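Local coordinates for phosphotriesterase family protein (Listeria monocytogenes serotype 4b str. H7858, PDB 3PNZ) that probably hydrolyses phosphorylated sugar lactones, as a zinc-dependent lactonase of the amidohydrolase fold, at residues V135-E140 against A176-A182; S2-T6 against F326-K330. All blocks are in the same frame, centred on the assembly; numbering follows the deposited sequence.

How the contacts relate
Contact 1 is the more buried of the two: helix 128-140 packs against the end of helix 164-180 through small aliphatic groups, with no direct hydrogen bond across the interface. Contact 2, only partly buried, joins the first modelled residues of the chain to its last through a mixture of stacked rings, backbone hydrogen bonding and bridging waters. The two lie on the same side of the chain's centre, about 12 Å apart between centres, and they meet. Arg-5 NH1 of contact 2 donates a hydrogen bond to Val-139 O of contact 1, Lys-329 N lies 2.7 Å from Lys-181 O, and Phe-328 packs on Ala-182, joining both chain ends to the helix ends.

Contact 1: residues V135-E140 against A176-A182; sequences VVNEVE and AHHETKA
Val-136 lies across from Ala-176, Glu-179 and Thr-180, and its side chain branches among all three. Its CB is 3.9 Å from Glu-179 OE1. CG1, placed anti to the backbone N (chi1 172°), runs alongside the methyl of Thr-180, Val-136 CG1 being 3.8 Å from Thr-180 CG2, while Val-136 CG2 packs over the CA and CB of Ala-176 and lies 3.2 Å from OE1 of Glu-179, whose extended chain crosses the valine at about a right angle. Val-135 CG1 presses on Ala-176 CB at 3.5 Å. The segments 135-140 and 176-180 cross at -36°, their axes 9.6 Å apart at closest approach, consistent with neighbouring outer helices of a TIM barrel, the fold of the phosphotriesterase family. Val-139 meets Thr-180 tip to tip, CG1 to CB. The threonine hydroxyl turns back on its own helix: OG1 bonds Ala-176 O from above the carbonyl plane, opposite the backbone N of Thr-180, and accepts from Ala-182 N in an ST turn where the helix ends. Glu-140 bends at chi2 to lay OE2 alongside the Thr-180 methyl; a water donates to both OE2 and Thr-180 O, while OE1 forms a salt bridge with Arg-5.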
loop_
_atom_site.group_PDB
_atom_site.type_symbol
_atom_site.label_atom_id
_atom_site.label_comp_id
_atom_site.label_asym_id
_atom_site.label_seq_id
_atom_site.Cartn_x
_atom_site.Cartn_y
_atom_site.Cartn_z
ATOM N N VAL A 135 -10.774 -1.944 12.697
ATOM C CA VAL A 135 -10.190 -2.432 11.454
ATOM C C VAL A 135 -11.111 -3.461 10.795
ATOM O O VAL A 135 -11.327 -3.429 9.588
ATOM C CB VAL A 135 -8.786 -3.042 11.684
ATOM C CG1 VAL A 135 -8.213 -3.597 10.383
ATOM C CG2 VAL A 135 -7.840 -1.997 12.287
ATOM N N VAL A 136 -11.649 -4.375 11.594
ATOM C CA VAL A 136 -12.573 -5.376 11.068
ATOM C C VAL A 136 -13.782 -4.712 10.402
ATOM O O VAL A 136 -14.216 -5.119 9.324
ATOM C CB VAL A 136 -13.051 -6.337 12.170
ATOM C CG1 VAL A 136 -14.162 -7.245 11.639
ATOM C CG2 VAL A 136 -11.889 -7.170 12.685
ATOM N N ASN A 137 -14.308 -3.675 11.042
ATOM C CA ASN A 137 -15.478 -2.977 10.515
ATOM C C ASN A 137 -15.186 -2.282 9.188
ATOM O O ASN A 137 -16.054 -2.205 8.319
ATOM C CB ASN A 137 -16.034 -1.993 11.549
ATOM C CG ASN A 137 -16.712 -2.700 12.725
ATOM O OD1 ASN A 137 -17.102 -3.865 12.624
ATOM N ND2 ASN A 137 -16.850 -1.994 13.842
ATOM N N GLU A 138 -13.958 -1.788 9.017
ATOM C CA GLU A 138 -13.572 -1.173 7.745
ATOM C C GLU A 138 -13.564 -2.190 6.600
ATOM O O GLU A 138 -13.889 -1.859 5.455
ATOM C CB GLU A 138 -12.210 -0.463 7.865
ATOM C CG GLU A 138 -12.253 0.758 8.764
ATOM C CD GLU A 138 -11.078 1.709 8.556
ATOM O OE1 GLU A 138 -9.920 1.239 8.461
ATOM O OE2 GLU A 138 -11.315 2.935 8.501
ATOM N N VAL A 139 -13.204 -3.430 6.919
ATOM C CA VAL A 139 -13.129 -4.494 5.927
ATOM C C VAL A 139 -14.504 -5.099 5.641
ATOM O O VAL A 139 -14.832 -5.399 4.497
ATOM C CB VAL A 139 -12.197 -5.620 6.399
ATOM C CG1 VAL A 139 -12.294 -6.829 5.481
ATOM C CG2 VAL A 139 -10.753 -5.110 6.458
ATOM N N GLU A 140 -15.295 -5.261 6.694
ATOM C CA GLU A 140 -16.558 -6.001 6.601
ATOM C C GLU A 140 -17.787 -5.135 6.332
ATOM O O GLU A 140 -18.742 -5.591 5.697
ATOM C CB GLU A 140 -16.765 -6.836 7.865
ATOM C CG GLU A 140 -15.680 -7.875 8.098
ATOM C CD GLU A 140 -15.715 -9.038 7.110
ATOM O OE1 GLU A 140 -16.237 -8.879 5.984
ATOM O OE2 GLU A 140 -15.216 -10.127 7.467
ATOM N N ALA A 176 -7.237 -8.525 13.454
ATOM C CA ALA A 176 -8.244 -8.218 12.439
ATOM C C ALA A 176 -8.088 -9.164 11.255
ATOM O O ALA A 176 -9.077 -9.577 10.646
ATOM C CB ALA A 176 -8.156 -6.758 11.992
ATOM N N HIS A 177 -6.849 -9.520 10.918
ATOM C CA HIS A 177 -6.661 -10.527 9.883
ATOM C C HIS A 177 -7.291 -11.859 10.291
ATOM O O HIS A 177 -7.938 -12.526 9.481
ATOM C CB HIS A 177 -5.197 -10.792 9.553
ATOM C CG HIS A 177 -5.013 -12.088 8.829
ATOM N ND1 HIS A 177 -5.211 -12.212 7.471
ATOM C CD2 HIS A 177 -4.742 -13.333 9.287
ATOM C CE1 HIS A 177 -5.038 -13.473 7.119
ATOM N NE2 HIS A 177 -4.757 -14.175 8.202
ATOM N N HIS A 178 -7.072 -12.275 11.531
ATOM C CA HIS A 178 -7.618 -13.564 11.956
ATOM C C HIS A 178 -9.140 -13.601 11.797
ATOM O O HIS A 178 -9.707 -14.639 11.444
ATOM C CB HIS A 178 -7.203 -13.908 13.380
ATOM C CG HIS A 178 -5.784 -14.368 13.489
ATOM N ND1 HIS A 178 -5.302 -15.449 12.784
ATOM C CD2 HIS A 178 -4.744 -13.901 14.221
ATOM C CE1 HIS A 178 -4.027 -15.628 13.074
ATOM N NE2 HIS A 178 -3.666 -14.706 13.947
ATOM N N GLU A 179 -9.788 -12.466 12.039
ATOM C CA GLU A 179 -11.250 -12.377 11.934
ATOM C C GLU A 179 -11.779 -12.300 10.493
ATOM O O GLU A 179 -12.822 -12.887 10.188
ATOM C CB GLU A 179 -11.788 -11.204 12.763
ATOM C CG GLU A 179 -11.553 -11.348 14.272
ATOM C CD GLU A 179 -12.334 -10.339 15.111
ATOM O OE1 GLU A 179 -13.059 -9.501 14.533
ATOM O OE2 GLU A 179 -12.223 -10.385 16.355
ATOM N N THR A 180 -11.063 -11.594 9.616
ATOM C CA THR A 180 -11.557 -11.289 8.264
ATOM C C THR A 180 -10.878 -12.075 7.149
ATOM O O THR A 180 -11.449 -12.234 6.064
ATOM C CB THR A 180 -11.358 -9.800 7.926
ATOM O OG1 THR A 180 -9.950 -9.502 7.901
ATOM C CG2 THR A 180 -12.068 -8.917 8.945
ATOM N N LYS A 181 -9.656 -12.530 7.423
ATOM C CA LYS A 181 -8.764 -13.190 6.465
ATOM C C LYS A 181 -8.204 -12.255 5.379
ATOM O O LYS A 181 -7.672 -12.720 4.371
ATOM C CB LYS A 181 -9.406 -14.436 5.838
ATOM C CG LYS A 181 -9.936 -15.421 6.865
ATOM C CD LYS A 181 -8.825 -15.952 7.754
ATOM C CE LYS A 181 -9.364 -16.934 8.788
ATOM N NZ LYS A 181 -8.245 -17.532 9.558
ATOM N N ALA A 182 -8.314 -10.945 5.597
ATOM C CA ALA A 182 -7.796 -9.961 4.643
ATOM C C ALA A 182 -6.272 -9.990 4.573
ATOM O O ALA A 182 -5.610 -10.248 5.578
ATOM C CB ALA A 182 -8.266 -8.543 5.020
HETATM O O HOH W 1 -14.220 -11.583 5.354
#

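Contact 2: residues S2-T6 against F326-K330; sequences SFIRT and FTFKK
Phe-328 and Phe-3 bury the most surface here, their rings forming an offset stack with centroids 4.7 Å apart and planes inclined by 26°. Phe-3 CE1 sits over the Phe-328 face, 3.6 Å from Phe-328 CG, and Phe-328 CB in turn covers a face of the Phe-3 ring in a CH-pi contact. Phe-3 reaches this place although its CB points away: chi1 of 59° sets CG between the backbone N and the carbonyl carbon, swinging the ring back toward the C-terminal residues. The backbones join where Phe-328 N donates to Phe-3 O at 2.8 Å. Arg-5 continues the packing, its CB 3.6 Å from Phe-328 CE1, while its NE forms a salt bridge with Asp-10. Ser-2, third in buried area, is tied to the C-terminal residue by a water that accepts from Ser-2 N and donates to Lys-330 O, one of the carboxylate oxygens. Strand 4-6, paired with strand 9-11, is thereby fastened to the tail following helix 310-325. Apolar stacking and a single direct backbone hydrogen bond thus make most of the join, and at its exposed end the link between Ser-2 N and Lys-330 O passes through water.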
loop_
_atom_site.group_PDB
_atom_site.type_symbol
_atom_site.label_atom_id
_atom_site.label_comp_id
_atom_site.label_asym_id
_atom_site.label_seq_id
_atom_site.Cartn_x
_atom_site.Cartn_y
_atom_site.Cartn_z
ATOM N N SER A 2 -11.893 -18.184 -3.388
ATOM C CA SER A 2 -11.364 -16.961 -2.778
ATOM C C SER A 2 -11.562 -15.755 -3.686
ATOM O O SER A 2 -12.036 -15.890 -4.814
ATOM C CB SER A 2 -9.888 -17.117 -2.422
ATOM O OG SER A 2 -9.540 -16.173 -1.423
ATOM N N PHE A 3 -11.189 -14.574 -3.202
ATOM C CA PHE A 3 -11.531 -13.347 -3.913
ATOM C C PHE A 3 -10.629 -12.192 -3.504
ATOM O O PHE A 3 -9.943 -12.267 -2.488
ATOM C CB PHE A 3 -12.976 -12.954 -3.598
ATOM C CG PHE A 3 -13.230 -12.725 -2.137
ATOM C CD1 PHE A 3 -13.023 -11.472 -1.567
ATOM C CD2 PHE A 3 -13.665 -13.757 -1.327
ATOM C CE1 PHE A 3 -13.253 -11.259 -0.210
ATOM C CE2 PHE A 3 -13.892 -13.551 0.023
ATOM C CZ PHE A 3 -13.685 -12.293 0.582
ATOM N N ILE A 4 -10.649 -11.129 -4.303
ATOM C CA ILE A 4 -10.053 -9.846 -3.925
ATOM C C ILE A 4 -11.180 -8.838 -3.695
ATOM O O ILE A 4 -12.117 -8.740 -4.503
ATOM C CB ILE A 4 -9.083 -9.324 -5.015
ATOM C CG1 ILE A 4 -7.850 -10.224 -5.093
ATOM C CG2 ILE A 4 -8.667 -7.885 -4.722
ATOM C CD1 ILE A 4 -7.565 -10.755 -6.461
ATOM N N ARG A 5 -11.101 -8.104 -2.587
ATOM C CA ARG A 5 -12.158 -7.177 -2.210
ATOM C C ARG A 5 -11.873 -5.773 -2.729
ATOM O O ARG A 5 -10.937 -5.102 -2.275
ATOM C CB ARG A 5 -12.358 -7.169 -0.690
ATOM C CG ARG A 5 -13.354 -6.144 -0.190
ATOM C CD ARG A 5 -13.989 -6.568 1.133
ATOM N NE ARG A 5 -14.764 -7.800 0.960
ATOM C CZ ARG A 5 -15.324 -8.489 1.947
ATOM N NH1 ARG A 5 -15.214 -8.082 3.204
ATOM N NH2 ARG A 5 -15.991 -9.601 1.672
ATOM N N THR A 6 -12.670 -5.348 -3.705
ATOM C CA THR A 6 -12.541 -4.009 -4.280
ATOM C C THR A 6 -13.705 -3.134 -3.817
ATOM O O THR A 6 -14.671 -3.623 -3.243
ATOM C CB THR A 6 -12.519 -4.025 -5.825
ATOM O OG1 THR A 6 -13.836 -4.272 -6.328
ATOM C CG2 THR A 6 -11.537 -5.077 -6.370
ATOM N N PHE A 326 -3.176 -10.327 -2.921
ATOM C CA PHE A 326 -4.333 -9.565 -2.469
ATOM C C PHE A 326 -5.631 -10.365 -2.312
ATOM O O PHE A 326 -6.665 -9.807 -1.973
ATOM C CB PHE A 326 -4.525 -8.327 -3.346
ATOM C CG PHE A 326 -3.364 -7.374 -3.263
ATOM C CD1 PHE A 326 -3.121 -6.672 -2.089
ATOM C CD2 PHE A 326 -2.491 -7.224 -4.334
ATOM C CE1 PHE A 326 -2.033 -5.808 -1.993
ATOM C CE2 PHE A 326 -1.403 -6.361 -4.241
ATOM C CZ PHE A 326 -1.184 -5.657 -3.073
ATOM N N THR A 327 -5.561 -11.675 -2.523
ATOM C CA THR A 327 -6.725 -12.519 -2.265
ATOM C C THR A 327 -6.914 -12.696 -0.768
ATOM O O THR A 327 -5.940 -12.812 -0.021
ATOM C CB THR A 327 -6.549 -13.900 -2.866
ATOM O OG1 THR A 327 -5.364 -14.490 -2.314
ATOM C CG2 THR A 327 -6.436 -13.810 -4.380
ATOM N N PHE A 328 -8.166 -12.707 -0.323
ATOM C CA PHE A 328 -8.470 -13.051 1.063
ATOM C C PHE A 328 -8.038 -14.488 1.337
ATOM O O PHE A 328 -8.023 -15.335 0.435
ATOM C CB PHE A 328 -9.965 -12.873 1.345
ATOM C CG PHE A 328 -10.337 -11.496 1.821
ATOM C CD1 PHE A 328 -9.978 -10.373 1.086
ATOM C CD2 PHE A 328 -11.049 -11.327 2.987
ATOM C CE1 PHE A 328 -10.320 -9.103 1.523
ATOM C CE2 PHE A 328 -11.406 -10.067 3.425
ATOM C CZ PHE A 328 -11.038 -8.951 2.687
ATOM N N LYS A 329 -7.700 -14.780 2.585
ATOM C CA LYS A 329 -7.097 -16.071 2.894
ATOM C C LYS A 329 -8.140 -17.070 3.406
ATOM O O LYS A 329 -8.097 -17.508 4.553
ATOM C CB LYS A 329 -5.944 -15.902 3.894
ATOM C CG LYS A 329 -4.989 -14.741 3.537
ATOM C CD LYS A 329 -4.443 -14.852 2.108
ATOM C CE LYS A 329 -3.609 -13.605 1.741
ATOM N NZ LYS A 329 -3.165 -13.585 0.306
ATOM N N LYS A 330 -9.077 -17.420 2.531
ATOM C CA LYS A 330 -10.119 -18.379 2.880
ATOM C C LYS A 330 -10.581 -19.101 1.622
ATOM O O LYS A 330 -10.581 -18.522 0.532
ATOM C CB LYS A 330 -11.295 -17.669 3.552
ATOM C CG LYS A 330 -11.820 -16.494 2.756
ATOM C CD LYS A 330 -13.119 -15.965 3.315
ATOM C CE LYS A 330 -12.998 -15.611 4.780
ATOM N NZ LYS A 330 -14.301 -15.123 5.311
ATOM O OXT LYS A 330 -10.950 -20.280 1.675
HETATM O O HOH W 2 -12.313 -20.062 -1.306
HETATM O O HOH W 3 -8.557 -8.023 -1.168
#